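Local structure of polysaccharide deacetylase (6DQ3) at residues A[4-9]-A[60-66]. The protein probably removes N-acetyl groups from the cell wall linkage unit of streptococcal rhamnopolysaccharides, as a zinc-dependent deacetylase of carbohydrate esterase family 4. Residues are numbered along the deposited sequence; the frame is centred on the assembly and turned at random.
Sequences ETPVKI and ALSNNEL
The carboxamide of Asn64 bonds through both of its ends to the N-terminal residues Glu4 to Val7. Asn64 OD1 accepts a hydrogen bond from Val7 N at 2.8 Å, with the donor tilted 26° from the carbonyl plane. ND2 of Asn64 gives two bonds: one of 3.1 Å to Thr5 O, from above that carbonyl's plane, and one of 3.0 Å to the anti lone pair of Glu4 OE2. Three bonds at two ends should fix the amide's rotation and identify its oxygen. Positive phi (60°) at Asn64 and the Glu65 N to Ala60 O bond of 3.1 Å resemble a Schellman-type helix end; CG of Asn64, anti to the backbone N (chi1 -158°), reaches across to segment 4-9. Val7 lies antiparallel to this side chain, its CG2 3.5 Å from Asn64 OD1 and its CB 3.8 Å from Leu66 CD2. Ile9 and Leu66 lie alongside with their side chains running opposite ways, while Ile9 CD1 reaches Ala60 CB and Leu61 CG at 4.0 Å. The contact joins the start of strand 8-14 and the residues before it to the last turn of helix 54-63 and the loop after it; Ile9 and Leu66 also touch Val71 of parallel strand 71-77.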
ATOM      1  N   GLU A   4      26.811  -4.359 -10.231  1.00 51.54           N
ATOM      2  CA  GLU A   4      25.508  -3.950 -10.749  1.00 52.42           C
ATOM      3  C   GLU A   4      24.744  -3.129  -9.709  1.00 52.22           C
ATOM      4  O   GLU A   4      24.455  -3.609  -8.616  1.00 50.06           O
ATOM      5  CB  GLU A   4      24.694  -5.178 -11.167  1.00 55.90           C
ATOM      6  CG  GLU A   4      23.402  -4.854 -11.897  1.00 62.28           C
ATOM      7  CD  GLU A   4      22.643  -6.100 -12.327  1.00 66.01           C
ATOM      8  OE1 GLU A   4      22.811  -6.538 -13.486  1.00 68.34           O
ATOM      9  OE2 GLU A   4      21.885  -6.647 -11.499  1.00 64.21           O
ATOM     10  N   THR A   5      24.417  -1.891 -10.066  1.00 54.35           N
ATOM     11  CA  THR A   5      23.792  -0.972  -9.122  1.00 54.54           C
ATOM     12  C   THR A   5      22.511  -1.573  -8.544  1.00 50.05           C
ATOM     13  O   THR A   5      21.684  -2.104  -9.301  1.00 46.16           O
ATOM     14  CB  THR A   5      23.474   0.352  -9.817  1.00 58.64           C
ATOM     15  OG1 THR A   5      24.667   0.894 -10.397  1.00 60.79           O
ATOM     16  CG2 THR A   5      22.882   1.351  -8.837  1.00 58.36           C
ATOM     17  N   PRO A   6      22.306  -1.506  -7.226  1.00 43.53           N
ATOM     18  CA  PRO A   6      21.030  -1.965  -6.660  1.00 41.64           C
ATOM     19  C   PRO A   6      19.861  -1.160  -7.209  1.00 37.56           C
ATOM     20  O   PRO A   6      19.923   0.068  -7.310  1.00 36.69           O
ATOM     21  CB  PRO A   6      21.203  -1.743  -5.151  1.00 43.21           C
ATOM     22  CG  PRO A   6      22.683  -1.721  -4.930  1.00 48.59           C
ATOM     23  CD  PRO A   6      23.264  -1.100  -6.179  1.00 49.97           C
ATOM     24  N   VAL A   7      18.780  -1.859  -7.556  1.00 38.35           N
ATOM     25  CA  VAL A   7      17.627  -1.173  -8.124  1.00 32.66           C
ATOM     26  C   VAL A   7      16.896  -0.412  -7.023  1.00 35.60           C
ATOM     27  O   VAL A   7      16.943  -0.774  -5.839  1.00 30.98           O
ATOM     28  CB  VAL A   7      16.670  -2.151  -8.835  1.00 31.36           C
ATOM     29  CG1 VAL A   7      17.351  -2.798 -10.029  1.00 39.68           C
ATOM     30  CG2 VAL A   7      16.140  -3.185  -7.853  1.00 33.43           C
ATOM     31  N   LYS A   8      16.198   0.650  -7.422  1.00 32.71           N
ATOM     32  CA  LYS A   8      15.370   1.438  -6.526  1.00 35.48           C
ATOM     33  C   LYS A   8      13.949   1.494  -7.078  1.00 30.07           C
ATOM     34  O   LYS A   8      13.735   1.457  -8.294  1.00 31.16           O
ATOM     35  CB  LYS A   8      15.942   2.846  -6.352  1.00 38.05           C
ATOM     36  CG  LYS A   8      17.224   2.884  -5.519  1.00 41.41           C
ATOM     37  CD  LYS A   8      17.898   4.245  -5.604  1.00 44.42           C
ATOM     38  CE  LYS A   8      19.150   4.295  -4.736  1.00 51.57           C
ATOM     39  NZ  LYS A   8      19.869   5.583  -4.912  1.00 58.21           N
ATOM     40  N   ILE A   9      12.984   1.552  -6.169  1.00 33.66           N
ATOM     41  CA  ILE A   9      11.570   1.533  -6.530  1.00 32.55           C
ATOM     42  C   ILE A   9      10.830   2.551  -5.671  1.00 30.16           C
ATOM     43  O   ILE A   9      10.831   2.428  -4.437  1.00 27.94           O
ATOM     44  CB  ILE A   9      10.964   0.134  -6.344  1.00 34.86           C
ATOM     45  CG1 ILE A   9      11.614  -0.879  -7.287  1.00 35.79           C
ATOM     46  CG2 ILE A   9       9.455   0.169  -6.563  1.00 37.18           C
ATOM     47  CD1 ILE A   9      11.133  -2.304  -7.075  1.00 35.21           C
ATOM     48  N   ALA A  60      11.578  -7.959  -8.448  1.00 32.26           N
ATOM     49  CA  ALA A  60      12.529  -6.937  -8.867  1.00 33.55           C
ATOM     50  C   ALA A  60      13.625  -6.748  -7.827  1.00 30.62           C
ATOM     51  O   ALA A  60      14.813  -6.684  -8.164  1.00 34.23           O
ATOM     52  CB  ALA A  60      11.806  -5.616  -9.124  1.00 31.69           C
ATOM     53  N   LEU A  61      13.243  -6.637  -6.553  1.00 28.74           N
ATOM     54  CA  LEU A  61      14.231  -6.417  -5.504  1.00 34.81           C
ATOM     55  C   LEU A  61      15.075  -7.659  -5.256  1.00 33.68           C
ATOM     56  O   LEU A  61      16.262  -7.541  -4.930  1.00 33.17           O
ATOM     57  CB  LEU A  61      13.529  -5.970  -4.222  1.00 29.50           C
ATOM     58  CG  LEU A  61      12.886  -4.582  -4.293  1.00 30.65           C
ATOM     59  CD1 LEU A  61      12.030  -4.301  -3.069  1.00 32.02           C
ATOM     60  CD2 LEU A  61      13.955  -3.502  -4.453  1.00 34.69           C
ATOM     61  N   SER A  62      14.489  -8.848  -5.418  1.00 35.33           N
ATOM     62  CA  SER A  62      15.210 -10.088  -5.157  1.00 37.33           C
ATOM     63  C   SER A  62      16.199 -10.419  -6.266  1.00 38.84           C
ATOM     64  O   SER A  62      17.273 -10.970  -5.998  1.00 31.41           O
ATOM     65  CB  SER A  62      14.225 -11.248  -4.998  1.00 34.44           C
ATOM     66  OG  SER A  62      13.439 -11.121  -3.832  1.00 39.49           O
ATOM     67  N   ASN A  63      15.841 -10.136  -7.518  1.00 36.08           N
ATOM     68  CA  ASN A  63      16.707 -10.421  -8.655  1.00 38.42           C
ATOM     69  C   ASN A  63      17.479  -9.193  -9.120  1.00 34.66           C
ATOM     70  O   ASN A  63      18.345  -9.314  -9.993  1.00 36.49           O
ATOM     71  CB  ASN A  63      15.880 -10.979  -9.821  1.00 41.95           C
ATOM     72  CG  ASN A  63      15.121 -12.241  -9.449  1.00 41.31           C
ATOM     73  OD1 ASN A  63      15.613 -13.081  -8.698  1.00 40.91           O
ATOM     74  ND2 ASN A  63      13.905 -12.374  -9.972  1.00 42.89           N
ATOM     75  N   ASN A  64      17.165  -8.021  -8.566  1.00 31.52           N
ATOM     76  CA  ASN A  64      17.825  -6.760  -8.902  1.00 34.12           C
ATOM     77  C   ASN A  64      17.672  -6.415 -10.382  1.00 35.39           C
ATOM     78  O   ASN A  64      18.649  -6.151 -11.089  1.00 40.08           O
ATOM     79  CB  ASN A  64      19.302  -6.787  -8.510  1.00 32.92           C
ATOM     80  CG  ASN A  64      19.873  -5.400  -8.328  1.00 33.87           C
ATOM     81  OD1 ASN A  64      19.333  -4.594  -7.568  1.00 34.83           O
ATOM     82  ND2 ASN A  64      20.954  -5.100  -9.042  1.00 40.92           N
ATOM     83  N   GLU A  65      16.425  -6.389 -10.846  1.00 33.55           N
ATOM     84  CA  GLU A  65      16.129  -6.011 -12.220  1.00 31.95           C
ATOM     85  C   GLU A  65      14.714  -5.451 -12.282  1.00 34.36           C
ATOM     86  O   GLU A  65      13.800  -5.982 -11.649  1.00 29.16           O
ATOM     87  CB  GLU A  65      16.292  -7.198 -13.179  1.00 34.78           C
ATOM     88  CG  GLU A  65      15.526  -8.457 -12.797  1.00 40.16           C
ATOM     89  CD  GLU A  65      15.946  -9.671 -13.610  1.00 43.75           C
ATOM     90  OE1 GLU A  65      16.885  -9.554 -14.431  1.00 45.08           O
ATOM     91  OE2 GLU A  65      15.342 -10.750 -13.427  1.00 42.69           O
ATOM     92  N   LEU A  66      14.551  -4.372 -13.024  1.00 32.57           N
ATOM     93  CA  LEU A  66      13.229  -3.765 -13.121  1.00 36.38           C
ATOM     94  C   LEU A  66      12.545  -4.172 -14.424  1.00 37.90           C
ATOM     95  O   LEU A  66      13.205  -4.357 -15.451  1.00 34.72           O
ATOM     96  CB  LEU A  66      13.317  -2.238 -13.054  1.00 32.33           C
ATOM     97  CG  LEU A  66      13.949  -1.653 -11.795  1.00 30.38           C
ATOM     98  CD1 LEU A  66      13.999  -0.124 -11.867  1.00 30.36           C
ATOM     99  CD2 LEU A  66      13.217  -2.076 -10.531  1.00 30.32           C
TER